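Local coordinates for protein putative solute-binding component of ABC transporter (Clostridium phytofermentans, PDB 4YS6) that probably serves as the sugar-binding component of an ABC transporter, holding beta-D-glucopyranose between its two lobes, at residues A[68-73]-A[89-94]; A[255-260]-A[266-271]. One frame throughout, in Å; residues are numbered along the deposited sequence. Where two conformers were deposited one is given.

Contact 1: A[68-73]-A[89-94]; sequences EVDLQY and ISNGCK
D70 on strand 68-73 meets both N91 and C93, on the turn that ends helix 78-90, and no hydrogen bond joins the two segments. Its CG lies anti to the backbone N (chi1 -177°), which carries the carboxylate out to N91. There OD2 of D70 stands 3.7 Å from ND2 of N91, a polar approach too long for a bond; the two side chains cross at about a right angle, with carboxylate and amide planes 34° apart. Nearer the backbone of D70, its CB lies 4.0 Å from SG of C93, and M88 of the helix touches both residues. In the modelled conformer of Q72, one of two, NE2 donates to OD1 of D70 at 3.2 Å, meeting the syn side from 31° out of plane, so this grip is doubtful. The contact is part of a beta-alpha-beta crossover from 68-73, an outermost strand of the mixed sheet, through helix 78-90 to 95-98, with 38-43 between the two strands. A Schellman motif turns the chain at G92, whose phi is positive and whose N bonds to O of I89 at 3.0 Å. NZ of K94 folds back onto O of G92 at 2.7 Å.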
ATOM      1  N   GLU A  68      13.880  11.501  20.606  1.00 19.72           N
ATOM      2  CA  GLU A  68      13.811  10.167  21.182  1.00 23.31           C
ATOM      3  C   GLU A  68      12.604   9.492  20.543  1.00 23.49           C
ATOM      4  O   GLU A  68      11.646  10.170  20.134  1.00 20.51           O
ATOM      5  CB  GLU A  68      13.686  10.196  22.704  1.00 27.86           C
ATOM      6  CG  GLU A  68      14.891  10.771  23.434  1.00 44.96           C
ATOM      7  CD  GLU A  68      16.100   9.844  23.409  1.00 64.69           C
ATOM      8  OE1 GLU A  68      16.016   8.760  22.785  1.00 72.23           O
ATOM      9  OE2 GLU A  68      17.135  10.197  24.020  1.00 69.42           O
ATOM     10  N   VAL A  69      12.667   8.176  20.412  1.00 22.62           N
ATOM     11  CA  VAL A  69      11.666   7.444  19.633  1.00 21.08           C
ATOM     12  C   VAL A  69      11.107   6.245  20.370  1.00 23.97           C
ATOM     13  O   VAL A  69      11.852   5.455  20.931  1.00 21.68           O
ATOM     14  CB  VAL A  69      12.252   6.948  18.305  1.00 19.86           C
ATOM     15  CG1 VAL A  69      11.206   6.214  17.499  1.00 19.28           C
ATOM     16  CG2 VAL A  69      12.793   8.112  17.503  1.00 27.37           C
ATOM     17  N   ASP A  70       9.784   6.115  20.341  1.00 19.44           N
ATOM     18  CA  ASP A  70       9.090   4.931  20.844  1.00 21.28           C
ATOM     19  C   ASP A  70       8.412   4.262  19.656  1.00 21.08           C
ATOM     20  O   ASP A  70       7.314   4.659  19.253  1.00 20.71           O
ATOM     21  CB  ASP A  70       8.076   5.318  21.912  1.00 25.23           C
ATOM     22  CG  ASP A  70       7.359   4.109  22.524  1.00 31.26           C
ATOM     23  OD1 ASP A  70       7.688   2.954  22.184  1.00 32.29           O
ATOM     24  OD2 ASP A  70       6.471   4.328  23.369  1.00 40.29           O
ATOM     25  N   LEU A  71       9.109   3.291  19.071  1.00 16.64           N
ATOM     26  CA  LEU A  71       8.633   2.570  17.885  1.00 18.20           C
ATOM     27  C   LEU A  71       8.011   1.232  18.270  1.00 17.00           C
ATOM     28  O   LEU A  71       8.644   0.418  18.940  1.00 17.28           O
ATOM     29  CB  LEU A  71       9.784   2.347  16.914  1.00 22.05           C
ATOM     30  CG  LEU A  71       9.530   1.417  15.734  1.00 19.26           C
ATOM     31  CD1 LEU A  71       8.491   2.023  14.799  1.00 21.99           C
ATOM     32  CD2 LEU A  71      10.822   1.141  14.995  1.00 24.46           C
ATOM     33  N   GLN A  72       6.769   0.995  17.863  0.60 15.23           N
ATOM     34  CA  GLN A  72       6.109  -0.268  18.167  0.60 15.39           C
ATOM     35  C   GLN A  72       5.344  -0.776  16.964  0.60 15.15           C
ATOM     36  O   GLN A  72       4.814   0.013  16.162  0.60 15.15           O
ATOM     37  CB  GLN A  72       5.172  -0.123  19.365  0.60 18.95           C
ATOM     38  CG  GLN A  72       5.903   0.251  20.645  0.60 21.53           C
ATOM     39  CD  GLN A  72       4.995   0.246  21.853  0.60 26.30           C
ATOM     40  OE1 GLN A  72       4.392  -0.772  22.172  0.60 30.26           O
ATOM     41  NE2 GLN A  72       4.891   1.389  22.529  0.60 30.84           N
ATOM     42  N   TYR A  73       5.330  -2.103  16.843  1.00 16.11           N
ATOM     43  CA  TYR A  73       4.609  -2.823  15.793  1.00 14.75           C
ATOM     44  C   TYR A  73       3.482  -3.633  16.413  1.00 16.79           C
ATOM     45  O   TYR A  73       3.676  -4.259  17.458  1.00 17.08           O
ATOM     46  CB  TYR A  73       5.520  -3.781  15.028  1.00 15.40           C
ATOM     47  CG  TYR A  73       6.536  -3.099  14.156  1.00 16.37           C
ATOM     48  CD1 TYR A  73       7.711  -2.608  14.694  1.00 19.67           C
ATOM     49  CD2 TYR A  73       6.312  -2.947  12.804  1.00 16.27           C
ATOM     50  CE1 TYR A  73       8.654  -1.980  13.896  1.00 18.63           C
ATOM     51  CE2 TYR A  73       7.243  -2.322  11.991  1.00 18.08           C
ATOM     52  CZ  TYR A  73       8.400  -1.832  12.542  1.00 15.04           C
ATOM     53  OH  TYR A  73       9.341  -1.207  11.760  1.00 20.49           O
ATOM     54  N   ILE A  89       1.304   7.593  24.820  1.00 20.21           N
ATOM     55  CA  ILE A  89       0.816   8.818  25.420  1.00 23.63           C
ATOM     56  C   ILE A  89       1.193   8.832  26.902  1.00 31.40           C
ATOM     57  O   ILE A  89       1.605   9.863  27.445  1.00 26.40           O
ATOM     58  CB  ILE A  89      -0.703   8.952  25.243  1.00 24.08           C
ATOM     59  CG1 ILE A  89      -1.044   9.073  23.752  1.00 22.73           C
ATOM     60  CG2 ILE A  89      -1.229  10.160  26.017  1.00 26.97           C
ATOM     61  CD1 ILE A  89      -2.540   9.028  23.454  1.00 26.63           C
ATOM     62  N   SER A  90       1.056   7.680  27.548  1.00 27.75           N
ATOM     63  CA  SER A  90       1.351   7.552  28.976  1.00 29.64           C
ATOM     64  C   SER A  90       2.836   7.747  29.250  1.00 26.75           C
ATOM     65  O   SER A  90       3.225   8.261  30.285  1.00 31.88           O
ATOM     66  CB  SER A  90       0.903   6.181  29.492  1.00 40.55           C
ATOM     67  OG  SER A  90      -0.501   6.028  29.367  1.00 52.58           O
ATOM     68  N   ASN A  91       3.664   7.339  28.305  1.00 22.19           N
ATOM     69  CA  ASN A  91       5.109   7.496  28.425  1.00 34.05           C
ATOM     70  C   ASN A  91       5.574   8.900  28.088  1.00 32.65           C
ATOM     71  O   ASN A  91       6.772   9.187  28.149  1.00 40.12           O
ATOM     72  CB  ASN A  91       5.833   6.509  27.517  1.00 40.87           C
ATOM     73  CG  ASN A  91       5.626   5.080  27.936  1.00 64.22           C
ATOM     74  OD1 ASN A  91       5.328   4.797  29.099  1.00 66.50           O
ATOM     75  ND2 ASN A  91       5.787   4.159  26.991  1.00 75.80           N
ATOM     76  N   GLY A  92       4.641   9.765  27.708  1.00 31.68           N
ATOM     77  CA  GLY A  92       4.959  11.163  27.475  1.00 32.93           C
ATOM     78  C   GLY A  92       5.353  11.522  26.049  1.00 27.72           C
ATOM     79  O   GLY A  92       6.019  12.536  25.830  1.00 26.35           O
ATOM     80  N   CYS A  93       4.967  10.705  25.074  1.00 19.65           N
ATOM     81  CA  CYS A  93       5.187  11.073  23.678  1.00 18.49           C
ATOM     82  C   CYS A  93       4.503  12.407  23.420  1.00 16.96           C
ATOM     83  O   CYS A  93       3.382  12.639  23.876  1.00 21.29           O
ATOM     84  CB  CYS A  93       4.653  10.007  22.728  1.00 21.36           C
ATOM     85  SG  CYS A  93       5.698   8.508  22.601  1.00 33.77           S
ATOM     86  N   LYS A  94       5.195  13.287  22.703  1.00 20.68           N
ATOM     87  CA  LYS A  94       4.720  14.642  22.449  1.00 19.00           C
ATOM     88  C   LYS A  94       4.056  14.782  21.076  1.00 19.26           C
ATOM     89  O   LYS A  94       3.411  15.779  20.802  1.00 19.38           O
ATOM     90  CB  LYS A  94       5.885  15.635  22.554  1.00 24.48           C
ATOM     91  CG  LYS A  94       6.549  15.675  23.921  1.00 31.35           C
ATOM     92  CD  LYS A  94       5.657  16.361  24.938  1.00 39.33           C
ATOM     93  CE  LYS A  94       6.282  16.370  26.324  1.00 49.89           C
ATOM     94  NZ  LYS A  94       6.313  15.003  26.926  1.00 55.38           N
TER

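Contact 2: A[255-260]-A[266-271]; sequences NALTAS and PIVTGQ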
ATOM      1  N   ASN A 255       1.941 -17.475  -6.250  1.00 15.76           N
ATOM      2  CA  ASN A 255       2.059 -18.782  -5.605  1.00 15.95           C
ATOM      3  C   ASN A 255       0.988 -19.751  -6.108  1.00 16.89           C
ATOM      4  O   ASN A 255       1.278 -20.904  -6.399  1.00 15.66           O
ATOM      5  CB  ASN A 255       1.945 -18.678  -4.088  1.00 16.80           C
ATOM      6  CG  ASN A 255       3.176 -18.072  -3.423  1.00 19.77           C
ATOM      7  OD1 ASN A 255       4.248 -17.953  -4.014  1.00 19.82           O
ATOM      8  ND2 ASN A 255       3.020 -17.711  -2.166  1.00 23.41           N
ATOM      9  N   ALA A 256      -0.253 -19.285  -6.204  1.00 15.94           N
ATOM     10  CA  ALA A 256      -1.344 -20.136  -6.671  1.00 14.51           C
ATOM     11  C   ALA A 256      -1.196 -20.486  -8.131  1.00 17.15           C
ATOM     12  O   ALA A 256      -1.457 -21.620  -8.515  1.00 17.68           O
ATOM     13  CB  ALA A 256      -2.678 -19.461  -6.444  1.00 14.57           C
ATOM     14  N   LEU A 257      -0.813 -19.513  -8.950  1.00 14.41           N
ATOM     15  CA  LEU A 257      -0.667 -19.768 -10.378  1.00 15.51           C
ATOM     16  C   LEU A 257       0.436 -20.787 -10.594  1.00 17.00           C
ATOM     17  O   LEU A 257       0.284 -21.696 -11.408  1.00 16.29           O
ATOM     18  CB  LEU A 257      -0.368 -18.477 -11.150  1.00 13.99           C
ATOM     19  CG  LEU A 257      -1.456 -17.422 -11.208  1.00 13.71           C
ATOM     20  CD1 LEU A 257      -0.831 -16.126 -11.795  1.00 14.62           C
ATOM     21  CD2 LEU A 257      -2.611 -17.884 -12.060  1.00 20.49           C
ATOM     22  N   THR A 258       1.535 -20.667  -9.848  1.00 16.49           N
ATOM     23  CA  THR A 258       2.627 -21.635  -9.954  1.00 17.31           C
ATOM     24  C   THR A 258       2.141 -23.031  -9.614  1.00 23.66           C
ATOM     25  O   THR A 258       2.457 -24.008 -10.309  1.00 27.05           O
ATOM     26  CB  THR A 258       3.799 -21.232  -9.035  1.00 18.22           C
ATOM     27  OG1 THR A 258       4.388 -20.045  -9.572  1.00 23.38           O
ATOM     28  CG2 THR A 258       4.861 -22.303  -8.965  1.00 26.61           C
ATOM     29  N   ALA A 259       1.361 -23.122  -8.547  1.00 22.31           N
ATOM     30  CA  ALA A 259       0.912 -24.417  -8.042  1.00 23.13           C
ATOM     31  C   ALA A 259      -0.067 -25.103  -8.979  1.00 28.66           C
ATOM     32  O   ALA A 259       0.008 -26.313  -9.180  1.00 26.20           O
ATOM     33  CB  ALA A 259       0.281 -24.249  -6.673  1.00 26.19           C
ATOM     34  N   SER A 260      -0.999 -24.346  -9.541  1.00 18.70           N
ATOM     35  CA  SER A 260      -2.216 -24.958 -10.096  1.00 26.35           C
ATOM     36  C   SER A 260      -2.638 -24.549 -11.489  1.00 29.54           C
ATOM     37  O   SER A 260      -3.461 -25.214 -12.088  1.00 24.89           O
ATOM     38  CB  SER A 260      -3.392 -24.668  -9.169  1.00 28.18           C
ATOM     39  OG  SER A 260      -3.139 -25.167  -7.875  1.00 36.51           O
ATOM     40  N   PRO A 266      -0.295 -14.898 -16.959  1.00 14.94           N
ATOM     41  CA  PRO A 266      -0.954 -13.602 -17.080  1.00 14.75           C
ATOM     42  C   PRO A 266      -0.049 -12.423 -16.743  1.00 14.49           C
ATOM     43  O   PRO A 266       0.988 -12.585 -16.090  1.00 14.36           O
ATOM     44  CB  PRO A 266      -2.097 -13.687 -16.050  1.00 14.39           C
ATOM     45  CG  PRO A 266      -1.578 -14.594 -15.032  1.00 14.48           C
ATOM     46  CD  PRO A 266      -0.720 -15.604 -15.735  1.00 14.63           C
ATOM     47  N   ILE A 267      -0.474 -11.239 -17.173  1.00 14.47           N
ATOM     48  CA  ILE A 267       0.002 -10.000 -16.588  1.00 14.14           C
ATOM     49  C   ILE A 267      -0.299 -10.032 -15.097  1.00 14.95           C
ATOM     50  O   ILE A 267      -1.421 -10.372 -14.694  1.00 15.98           O
ATOM     51  CB  ILE A 267      -0.674  -8.764 -17.202  1.00 14.64           C
ATOM     52  CG1 ILE A 267      -0.436  -8.694 -18.702  1.00 20.69           C
ATOM     53  CG2 ILE A 267      -0.173  -7.505 -16.502  1.00 15.38           C
ATOM     54  CD1 ILE A 267      -1.371  -7.723 -19.407  1.00 20.11           C
ATOM     55  N   VAL A 268       0.705  -9.725 -14.275  1.00 13.40           N
ATOM     56  CA  VAL A 268       0.494  -9.581 -12.823  1.00 12.97           C
ATOM     57  C   VAL A 268       1.133  -8.283 -12.361  1.00 15.03           C
ATOM     58  O   VAL A 268       2.328  -8.076 -12.570  1.00 14.14           O
ATOM     59  CB  VAL A 268       1.102 -10.743 -12.022  1.00 13.51           C
ATOM     60  CG1 VAL A 268       0.861 -10.549 -10.524  1.00 15.44           C
ATOM     61  CG2 VAL A 268       0.525 -12.107 -12.496  1.00 15.90           C
ATOM     62  N   THR A 269       0.321  -7.407 -11.780  1.00 12.48           N
ATOM     63  CA  THR A 269       0.778  -6.123 -11.253  1.00 12.29           C
ATOM     64  C   THR A 269       1.086  -6.219  -9.762  1.00 12.68           C
ATOM     65  O   THR A 269       0.841  -7.242  -9.122  1.00 14.08           O
ATOM     66  CB  THR A 269      -0.266  -5.008 -11.472  1.00 16.82           C
ATOM     67  OG1 THR A 269      -1.465  -5.297 -10.744  1.00 16.13           O
ATOM     68  CG2 THR A 269      -0.608  -4.875 -12.943  1.00 13.59           C
ATOM     69  N   GLY A 270       1.612  -5.138  -9.200  1.00 12.23           N
ATOM     70  CA  GLY A 270       1.888  -5.078  -7.794  1.00 11.65           C
ATOM     71  C   GLY A 270       2.339  -3.708  -7.363  1.00 14.11           C
ATOM     72  O   GLY A 270       2.228  -2.725  -8.095  1.00 12.41           O
ATOM     73  N   GLN A 271       2.844  -3.644  -6.146  1.00 11.62           N
ATOM     74  CA  GLN A 271       3.334  -2.412  -5.570  1.00 11.57           C
ATOM     75  C   GLN A 271       4.173  -2.725  -4.320  1.00 12.30           C
ATOM     76  O   GLN A 271       3.779  -3.573  -3.515  1.00 13.24           O
ATOM     77  CB  GLN A 271       2.151  -1.504  -5.244  1.00 20.40           C
ATOM     78  CG  GLN A 271       2.453  -0.379  -4.358  1.00 22.68           C
ATOM     79  CD  GLN A 271       1.208   0.381  -3.893  1.00 14.81           C
ATOM     80  OE1 GLN A 271       1.321   1.533  -3.554  1.00 19.44           O
ATOM     81  NE2 GLN A 271       0.013  -0.262  -3.897  1.00 18.42           N
TER
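The beta-alpha-beta unit formed by strand 241-244, helix 247-260 and strand 267-268 is closed here, where L257 near the end of the helix packs on P266, just before strand 267-268, and V268 within it. The contact is wholly apolar: CD1 of L257 approaches CG of P266 at 3.7 Å and CD of the same ring at 4.0 Å. The leucine and the proline ring reach toward each other, and one methyl meets the CG-CD side of the pyrrolidine. The same methyl lies 4.3 Å from CG2 of V268, a looser touch. In L257, CG is anti to the carbonyl carbon and beside the backbone N (chi1 -67°), and CD1 continues the chain in an extended form (chi2 169°), which brings this branch to the strand. The backbones remain well apart, with CA of L257 and CA of P266 separated by 9.1 Å; side chains bridge the interval.

In the sugar-binding periplasmic fold this unit belongs to the lobe built on the four-stranded parallel sheet, in which 267-268 is an outermost strand beside 241-244. I267 makes the backbone bonds to D240 and V242, while P266 packs on V242. L257 also touches I229 of helix 218-232 and W265 of the preceding loop; L257, P266 and V268 are all buried. Further along the chain, after the strand, Q271 turns to polar partners: its OE1 accepts from NZ of K292, a residue of the glucose pocket, and its NE2 donates to O of S245.

How the contacts relate
Contacts 1 and 2 belong to the two different sheets of the binding protein, the mixed one and the four-stranded parallel one, and lie on opposite sides of the chain's centre. Their centres are 40 Å apart and their nearest atoms about 16 Å, so they do not touch. Each joins a helix or the turn after it to an outermost strand, but contact 1 is partly buried with polar groups, whereas contact 2 is buried and apolar. The glucose lies between the lobes. At about 13 Å from it, the side chain of V268 in contact 2 is no pocket residue. Separately, the side chain of D70 in contact 1 is about 14 Å from a sodium ion.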